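Local coordinates for protein lectin (Pleurotus ostreatus, PDB 6KC2) that binds sugars such as rhamnose, and N-acetylgalactosamine, probably as a calcium-dependent fungal lectin, at residues S96-T101 with N138-S143; V254-D259 with A306-T311. One frame throughout, in Å; residues are numbered along the deposited sequence.

How the contacts relate
Contacts 1 and 2 follow one another along the chain and lie on opposite sides of its centre, about 37 Å apart between centres and about 18 Å at their nearest atoms, so neither touches the other. Each reaches a calcium ion carrying a rhamnose, but from different depths. Contact 1 is partly buried: a cis-linked Asp pair at a corner of the chain meets the loop 138-143, mostly through oxygen atoms gathered on the metal. Contact 2 is fully buried: two sheet strands joined by backbone hydrogen bonds and apolar side chains, with Asp259 alone bringing it to the metal. Asp259 appears to play the part of Asp97, each giving OD1 to calcium and OD2 to a tryptophan NE1.

Contact 1 of 2, residues S96-T101 with N138-S143; sequences SDDAHT and NLVANS. With CA (calcium ion), chain F; RAM (alpha-L-rhamnopyranose), chain G.
Asp98 and Asn138 meet through a calcium ion: Asp98 OD2 and Asn138 OD1 lie 2.9 Å apart, a spacing explained by the metal both bind and not by a hydrogen bond. Asp97 OD1 stands 2.4 Å from the calcium ion and Asn138 OD1 2.3 Å, while Ser143 OG and the rhamnose hydroxyls O3 and O4 add three further ligands. The backbone O of Pro144 completes the seven.

Asp98 OD2 has a second task. Leu139 N donates to it over 2.7 Å with an almost straight N-H...O angle of 178°, meeting the carboxylate from above its plane, 45° out of it. The other oxygen, OD1, accepts a hydrogen bond from rhamnose O2, and CG2 of Val140 packs against O3 of the sugar at 3.3 Å.

The second shell sets these groups in place. A cis peptide precedes Asp98 where the chain turns its corner, and both Asp side chains reach the metal from there. With CG anti to the backbone N (chi1 -171°), Asn138 swings its amide back towards the metal, and the rotation set by ND2 bonding to Ile69 O, and weakly to Ser143 O, presents OD1. Ser143 OG also donates to Val140 O at 2.6 Å, tying the two ends of a type II turn. Trp204 NE1 hydrogen-bonds to Asp97 OD2. Farther from the metal, Ala99 CB rests against Leu139 CD1 at 4.2 Å. The whole is a calcium-dependent lectin site: consecutive aspartates joined by a cis peptide, with Asn138, Ser143 and Pro144 O, leave two places on the metal to the sugar's vicinal diol.

Contact 2 of 2, residues V254-D259 with A306-T311; sequences VLIAAD and AGVIAT. With CA (calcium ion), chain E; RAM (alpha-L-rhamnopyranose), chain H.
Strands 254-259 and 307-311 run antiparallel, at 172° between their directions and 4.6 Å between axes, as neighbours in one sheet of a beta-sandwich. Leu255 with Thr311 and Ala257 with Ile309 are hydrogen-bonded pairs, each exchanging two bonds; Ala257 N to Ile309 O measures 3.0 Å. Ile256 with Ala310, between them, and Ala258 with Val308, beyond Ala257, are non-hydrogen-bonded pairs whose side chains share a face.

On that face Ile256 CD1 reaches across obliquely to Val308 CG2 at 4.2 Å, helped by CG1 lying anti to the backbone N (chi1 177°). Val308 CG2 also packs on Ala258 CB, 3.9 Å away, and Ile256 CB on Ala310 CB. Ile297 of the facing sheet adds to the packing around Ile256. The face of Leu255, Ala257, Ile309 and Thr311 includes the 4.2 Å contact of Ala257 CB with Ile309 CG2, while Thr311 OG1 bonds to Ser218 OG and Pro214 O.

At the strand end Asp259 leaves the apolar packing for the second calcium site, which Asp260, Asn301, Gly303 and Pro305 complete together with rhamnose O3 and O4. Trp364 NE1 hydrogen-bonds to Asp259 OD2, while Asp259 OD1 meets the calcium ion at 2.6 Å.

Contact 1 of 2, residues S96-T101 with N138-S143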
ATOM      1  N   SER A  96       8.639  -6.273  12.949  1.00 24.79           N
ATOM      2  CA  SER A  96       9.837  -6.054  13.746  1.00 27.84           C
ATOM      3  C   SER A  96       9.630  -6.475  15.190  1.00 29.33           C
ATOM      4  O   SER A  96       8.535  -6.374  15.755  1.00 27.90           O
ATOM      5  CB  SER A  96      10.283  -4.583  13.739  1.00 29.32           C
ATOM      6  OG  SER A  96       9.210  -3.726  14.132  1.00 28.83           O
ATOM      7  N   ASP A  97      10.728  -6.890  15.793  1.00 27.06           N
ATOM      8  CA  ASP A  97      10.837  -7.058  17.231  1.00 31.47           C
ATOM      9  C   ASP A  97      12.051  -6.225  17.620  1.00 28.35           C
ATOM     10  O   ASP A  97      13.179  -6.687  17.419  1.00 28.16           O
ATOM     11  CB  ASP A  97      11.003  -8.535  17.586  1.00 28.26           C
ATOM     12  CG  ASP A  97      11.229  -8.763  19.068  1.00 29.62           C
ATOM     13  OD1 ASP A  97      11.429  -7.784  19.824  1.00 28.36           O
ATOM     14  OD2 ASP A  97      11.191  -9.937  19.473  1.00 30.18           O
ATOM     15  N   ASP A  98      11.843  -5.017  18.174  1.00 29.51           N
ATOM     16  CA  ASP A  98      10.532  -4.474  18.589  1.00 28.67           C
ATOM     17  C   ASP A  98       9.950  -3.373  17.679  1.00 30.42           C
ATOM     18  O   ASP A  98       8.739  -3.185  17.642  1.00 33.11           O
ATOM     19  CB  ASP A  98      10.623  -3.874  20.003  1.00 28.62           C
ATOM     20  CG  ASP A  98      10.965  -4.896  21.066  1.00 33.95           C
ATOM     21  OD1 ASP A  98      10.016  -5.493  21.622  1.00 33.45           O
ATOM     22  OD2 ASP A  98      12.179  -5.087  21.363  1.00 30.91           O
ATOM     23  N   ALA A  99      10.804  -2.618  16.984  1.00 28.38           N
ATOM     24  CA  ALA A  99      10.346  -1.443  16.246  1.00 33.29           C
ATOM     25  C   ALA A  99      11.263  -1.205  15.054  1.00 30.96           C
ATOM     26  O   ALA A  99      12.413  -1.654  15.032  1.00 30.28           O
ATOM     27  CB  ALA A  99      10.302  -0.186  17.148  1.00 30.54           C
ATOM     28  N   HIS A 100      10.754  -0.466  14.066  1.00 28.86           N
ATOM     29  CA  HIS A 100      11.528  -0.250  12.849  1.00 28.60           C
ATOM     30  C   HIS A 100      11.232   1.119  12.252  1.00 31.21           C
ATOM     31  O   HIS A 100      10.144   1.677  12.432  1.00 30.87           O
ATOM     32  CB  HIS A 100      11.231  -1.329  11.803  1.00 26.21           C
ATOM     33  CG  HIS A 100       9.808  -1.337  11.353  1.00 27.12           C
ATOM     34  ND1 HIS A 100       8.859  -2.171  11.906  1.00 29.15           N
ATOM     35  CD2 HIS A 100       9.158  -0.587  10.428  1.00 29.15           C
ATOM     36  CE1 HIS A 100       7.687  -1.944  11.333  1.00 28.68           C
ATOM     37  NE2 HIS A 100       7.841  -0.991  10.430  1.00 29.70           N
ATOM     38  N   THR A 101      12.217   1.636  11.517  1.00 29.56           N
ATOM     39  CA  THR A 101      12.040   2.761  10.610  1.00 31.28           C
ATOM     40  C   THR A 101      12.555   2.331   9.246  1.00 30.59           C
ATOM     41  O   THR A 101      13.684   1.841   9.136  1.00 30.82           O
ATOM     42  CB  THR A 101      12.789   4.011  11.092  1.00 32.31           C
ATOM     43  OG1 THR A 101      12.500   4.234  12.474  1.00 33.72           O
ATOM     44  CG2 THR A 101      12.392   5.240  10.277  1.00 30.26           C
ATOM     45  N   ASN A 138      15.706  -3.044  19.367  1.00 32.21           N
ATOM     46  CA  ASN A 138      15.303  -3.931  20.450  1.00 31.54           C
ATOM     47  C   ASN A 138      15.025  -3.079  21.689  1.00 36.57           C
ATOM     48  O   ASN A 138      15.901  -2.328  22.137  1.00 32.65           O
ATOM     49  CB  ASN A 138      16.392  -4.960  20.730  1.00 29.48           C
ATOM     50  CG  ASN A 138      15.930  -6.031  21.685  1.00 31.91           C
ATOM     51  OD1 ASN A 138      14.730  -6.289  21.797  1.00 29.83           O
ATOM     52  ND2 ASN A 138      16.875  -6.666  22.383  1.00 29.15           N
ATOM     53  N   LEU A 139      13.816  -3.189  22.248  1.00 32.69           N
ATOM     54  CA  LEU A 139      13.409  -2.281  23.313  1.00 37.95           C
ATOM     55  C   LEU A 139      13.284  -2.951  24.674  1.00 36.41           C
ATOM     56  O   LEU A 139      13.033  -2.258  25.660  1.00 41.42           O
ATOM     57  CB  LEU A 139      12.081  -1.585  22.949  1.00 31.07           C
ATOM     58  CG  LEU A 139      12.133  -0.641  21.735  1.00 38.17           C
ATOM     59  CD1 LEU A 139      10.741  -0.132  21.352  1.00 37.45           C
ATOM     60  CD2 LEU A 139      13.071   0.540  21.987  1.00 37.80           C
ATOM     61  N   VAL A 140      13.445  -4.268  24.765  1.00 35.36           N
ATOM     62  CA  VAL A 140      13.359  -4.988  26.031  1.00 34.53           C
ATOM     63  C   VAL A 140      14.662  -5.749  26.232  1.00 34.50           C
ATOM     64  O   VAL A 140      15.110  -6.466  25.329  1.00 37.02           O
ATOM     65  CB  VAL A 140      12.148  -5.937  26.054  1.00 36.29           C
ATOM     66  CG1 VAL A 140      12.098  -6.714  27.349  1.00 34.21           C
ATOM     67  CG2 VAL A 140      10.876  -5.148  25.861  1.00 33.23           C
ATOM     68  N   ALA A 141      15.277  -5.588  27.404  1.00 32.13           N
ATOM     69  CA  ALA A 141      16.551  -6.247  27.667  1.00 37.75           C
ATOM     70  C   ALA A 141      16.373  -7.764  27.734  1.00 33.74           C
ATOM     71  O   ALA A 141      15.313  -8.267  28.112  1.00 31.05           O
ATOM     72  CB  ALA A 141      17.165  -5.729  28.969  1.00 35.03           C
ATOM     73  N   ASN A 142      17.421  -8.495  27.332  1.00 33.12           N
ATOM     74  CA  ASN A 142      17.437  -9.959  27.365  1.00 33.09           C
ATOM     75  C   ASN A 142      16.362 -10.587  26.481  1.00 30.59           C
ATOM     76  O   ASN A 142      15.934 -11.717  26.746  1.00 27.81           O
ATOM     77  CB  ASN A 142      17.264 -10.505  28.792  1.00 32.44           C
ATOM     78  CG  ASN A 142      18.279  -9.948  29.753  1.00 40.44           C
ATOM     79  OD1 ASN A 142      19.481  -9.928  29.467  1.00 39.11           O
ATOM     80  ND2 ASN A 142      17.805  -9.474  30.903  1.00 35.34           N
ATOM     81  N   SER A 143      15.907  -9.892  25.447  1.00 27.03           N
ATOM     82  CA  SER A 143      14.798 -10.366  24.634  1.00 30.93           C
ATOM     83  C   SER A 143      15.241 -10.538  23.184  1.00 29.36           C
ATOM     84  O   SER A 143      16.245  -9.959  22.757  1.00 25.54           O
ATOM     85  CB  SER A 143      13.611  -9.388  24.703  1.00 29.36           C
ATOM     86  OG  SER A 143      13.880  -8.237  23.928  1.00 29.11           O
TER
HETATM   87 CA    CA F 408      12.775  -7.581  21.771  1.00 28.66          CA
HETATM   88  C1  RAM G 409       8.278  -9.342  24.771  1.00 49.21           C
HETATM   89  C2  RAM G 409       8.872  -8.027  24.263  1.00 45.60           C
HETATM   90  C3  RAM G 409      10.263  -8.302  23.708  1.00 34.90           C
HETATM   91  C4  RAM G 409      10.147  -9.320  22.586  1.00 33.49           C
HETATM   92  C5  RAM G 409       9.403 -10.570  23.067  1.00 33.74           C
HETATM   93  C6  RAM G 409       9.142 -11.538  21.923  1.00 35.25           C
HETATM   94  O1  RAM G 409       9.088  -9.886  25.830  1.00 47.37           O
HETATM   95  O2  RAM G 409       8.069  -7.505  23.217  1.00 48.12           O
HETATM   96  O3  RAM G 409      10.824  -7.106  23.231  1.00 32.73           O
HETATM   97  O4  RAM G 409      11.437  -9.639  22.117  1.00 32.51           O
HETATM   98  O5  RAM G 409       8.154 -10.220  23.646  1.00 46.22           O

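Contact 2 of 2, residues V254-D259 with A306-T311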
ATOM      1  N   VAL A 254      -5.918   0.717  -5.048  1.00 28.86           N
ATOM      2  CA  VAL A 254      -7.315   1.066  -4.818  1.00 30.61           C
ATOM      3  C   VAL A 254      -7.990  -0.083  -4.089  1.00 27.83           C
ATOM      4  O   VAL A 254      -7.838  -1.244  -4.484  1.00 28.74           O
ATOM      5  CB  VAL A 254      -8.050   1.364  -6.140  1.00 28.80           C
ATOM      6  CG1 VAL A 254      -9.493   1.808  -5.857  1.00 24.42           C
ATOM      7  CG2 VAL A 254      -7.301   2.415  -6.927  1.00 28.52           C
ATOM      8  N   LEU A 255      -8.736   0.243  -3.039  1.00 25.33           N
ATOM      9  CA  LEU A 255      -9.568  -0.711  -2.315  1.00 25.50           C
ATOM     10  C   LEU A 255     -10.997  -0.193  -2.362  1.00 26.71           C
ATOM     11  O   LEU A 255     -11.237   0.969  -2.021  1.00 26.52           O
ATOM     12  CB  LEU A 255      -9.096  -0.865  -0.865  1.00 24.33           C
ATOM     13  CG  LEU A 255      -9.932  -1.812   0.016  1.00 24.26           C
ATOM     14  CD1 LEU A 255      -9.820  -3.261  -0.475  1.00 25.54           C
ATOM     15  CD2 LEU A 255      -9.496  -1.686   1.476  1.00 23.41           C
ATOM     16  N   ILE A 256     -11.943  -1.029  -2.790  1.00 25.68           N
ATOM     17  CA  ILE A 256     -13.272  -0.509  -3.095  1.00 25.92           C
ATOM     18  C   ILE A 256     -14.339  -1.576  -2.858  1.00 26.73           C
ATOM     19  O   ILE A 256     -14.138  -2.758  -3.145  1.00 24.30           O
ATOM     20  CB  ILE A 256     -13.327   0.010  -4.550  1.00 26.30           C
ATOM     21  CG1 ILE A 256     -14.754   0.505  -4.901  1.00 27.22           C
ATOM     22  CG2 ILE A 256     -12.800  -1.065  -5.504  1.00 23.62           C
ATOM     23  CD1 ILE A 256     -14.819   1.471  -6.098  1.00 29.31           C
ATOM     24  N   ALA A 257     -15.500  -1.129  -2.381  1.00 25.56           N
ATOM     25  CA  ALA A 257     -16.674  -1.979  -2.226  1.00 27.61           C
ATOM     26  C   ALA A 257     -17.908  -1.101  -2.385  1.00 26.84           C
ATOM     27  O   ALA A 257     -17.879   0.094  -2.062  1.00 26.47           O
ATOM     28  CB  ALA A 257     -16.681  -2.692  -0.856  1.00 25.32           C
ATOM     29  N   ALA A 258     -19.001  -1.698  -2.867  1.00 23.76           N
ATOM     30  CA  ALA A 258     -20.224  -0.929  -3.061  1.00 30.13           C
ATOM     31  C   ALA A 258     -21.451  -1.735  -2.656  1.00 32.55           C
ATOM     32  O   ALA A 258     -21.549  -2.935  -2.941  1.00 26.67           O
ATOM     33  CB  ALA A 258     -20.378  -0.467  -4.517  1.00 27.73           C
ATOM     34  N   ASP A 259     -22.402  -1.069  -2.006  1.00 31.28           N
ATOM     35  CA  ASP A 259     -23.627  -1.780  -1.710  1.00 31.66           C
ATOM     36  C   ASP A 259     -24.367  -1.923  -3.016  1.00 40.36           C
ATOM     37  O   ASP A 259     -24.961  -0.963  -3.533  1.00 30.85           O
ATOM     38  CB  ASP A 259     -24.508  -1.135  -0.649  1.00 35.30           C
ATOM     39  CG  ASP A 259     -25.808  -1.947  -0.406  1.00 36.50           C
ATOM     40  OD1 ASP A 259     -26.294  -2.635  -1.331  1.00 35.05           O
ATOM     41  OD2 ASP A 259     -26.311  -1.955   0.736  1.00 38.04           O
ATOM     42  N   ALA A 306     -27.848   1.828   0.104  1.00 37.11           N
ATOM     43  CA  ALA A 306     -26.838   1.916  -0.942  1.00 33.48           C
ATOM     44  C   ALA A 306     -25.648   2.726  -0.440  1.00 34.06           C
ATOM     45  O   ALA A 306     -25.785   3.597   0.430  1.00 30.59           O
ATOM     46  CB  ALA A 306     -27.404   2.542  -2.233  1.00 28.27           C
ATOM     47  N   GLY A 307     -24.483   2.431  -1.008  1.00 30.77           N
ATOM     48  CA  GLY A 307     -23.272   3.167  -0.682  1.00 29.25           C
ATOM     49  C   GLY A 307     -22.105   2.598  -1.464  1.00 29.70           C
ATOM     50  O   GLY A 307     -22.119   1.442  -1.897  1.00 25.72           O
ATOM     51  N   VAL A 308     -21.102   3.446  -1.668  1.00 27.67           N
ATOM     52  CA  VAL A 308     -19.825   2.991  -2.194  1.00 25.77           C
ATOM     53  C   VAL A 308     -18.739   3.556  -1.291  1.00 27.30           C
ATOM     54  O   VAL A 308     -18.885   4.658  -0.751  1.00 25.43           O
ATOM     55  CB  VAL A 308     -19.612   3.396  -3.673  1.00 26.69           C
ATOM     56  CG1 VAL A 308     -19.654   4.913  -3.830  1.00 28.04           C
ATOM     57  CG2 VAL A 308     -18.277   2.818  -4.196  1.00 20.20           C
ATOM     58  N   ILE A 309     -17.679   2.776  -1.077  1.00 25.08           N
ATOM     59  CA  ILE A 309     -16.607   3.165  -0.172  1.00 27.04           C
ATOM     60  C   ILE A 309     -15.292   2.773  -0.818  1.00 24.69           C
ATOM     61  O   ILE A 309     -15.198   1.720  -1.455  1.00 24.03           O
ATOM     62  CB  ILE A 309     -16.762   2.520   1.227  1.00 23.24           C
ATOM     63  CG1 ILE A 309     -15.726   3.093   2.205  1.00 25.92           C
ATOM     64  CG2 ILE A 309     -16.708   0.979   1.157  1.00 21.72           C
ATOM     65  CD1 ILE A 309     -16.020   2.762   3.687  1.00 29.33           C
ATOM     66  N   ALA A 310     -14.281   3.634  -0.678  1.00 24.77           N
ATOM     67  CA  ALA A 310     -12.988   3.328  -1.282  1.00 27.84           C
ATOM     68  C   ALA A 310     -11.881   4.076  -0.562  1.00 26.28           C
ATOM     69  O   ALA A 310     -12.099   5.118   0.065  1.00 27.68           O
ATOM     70  CB  ALA A 310     -12.942   3.654  -2.787  1.00 20.34           C
ATOM     71  N   THR A 311     -10.680   3.517  -0.681  1.00 24.24           N
ATOM     72  CA  THR A 311      -9.450   4.092  -0.162  1.00 24.68           C
ATOM     73  C   THR A 311      -8.430   3.978  -1.281  1.00 25.55           C
ATOM     74  O   THR A 311      -8.310   2.911  -1.895  1.00 25.31           O
ATOM     75  CB  THR A 311      -8.984   3.341   1.106  1.00 27.16           C
ATOM     76  OG1 THR A 311     -10.015   3.416   2.111  1.00 28.94           O
ATOM     77  CG2 THR A 311      -7.686   3.935   1.681  1.00 25.12           C
TER
HETATM   78 CA    CA E 407     -28.813  -2.131  -1.867  1.00 35.91          CA
HETATM   79  C1  RAM H 410     -30.252  -6.612   1.380  1.00 52.73           C
HETATM   80  C2  RAM H 410     -29.780  -6.412  -0.061  1.00 50.29           C
HETATM   81  C3  RAM H 410     -29.551  -4.929  -0.348  1.00 48.55           C
HETATM   82  C4  RAM H 410     -28.659  -4.314   0.738  1.00 45.74           C
HETATM   83  C5  RAM H 410     -29.147  -4.692   2.153  1.00 49.02           C
HETATM   84  C6  RAM H 410     -28.235  -4.160   3.260  1.00 39.05           C
HETATM   85  O1  RAM H 410     -31.497  -5.958   1.600  1.00 54.59           O
HETATM   86  O2  RAM H 410     -28.574  -7.117  -0.261  1.00 51.67           O
HETATM   87  O3  RAM H 410     -28.995  -4.738  -1.641  1.00 46.12           O
HETATM   88  O4  RAM H 410     -28.701  -2.913   0.600  1.00 41.02           O
HETATM   89  O5  RAM H 410     -29.263  -6.100   2.262  1.00 54.02           O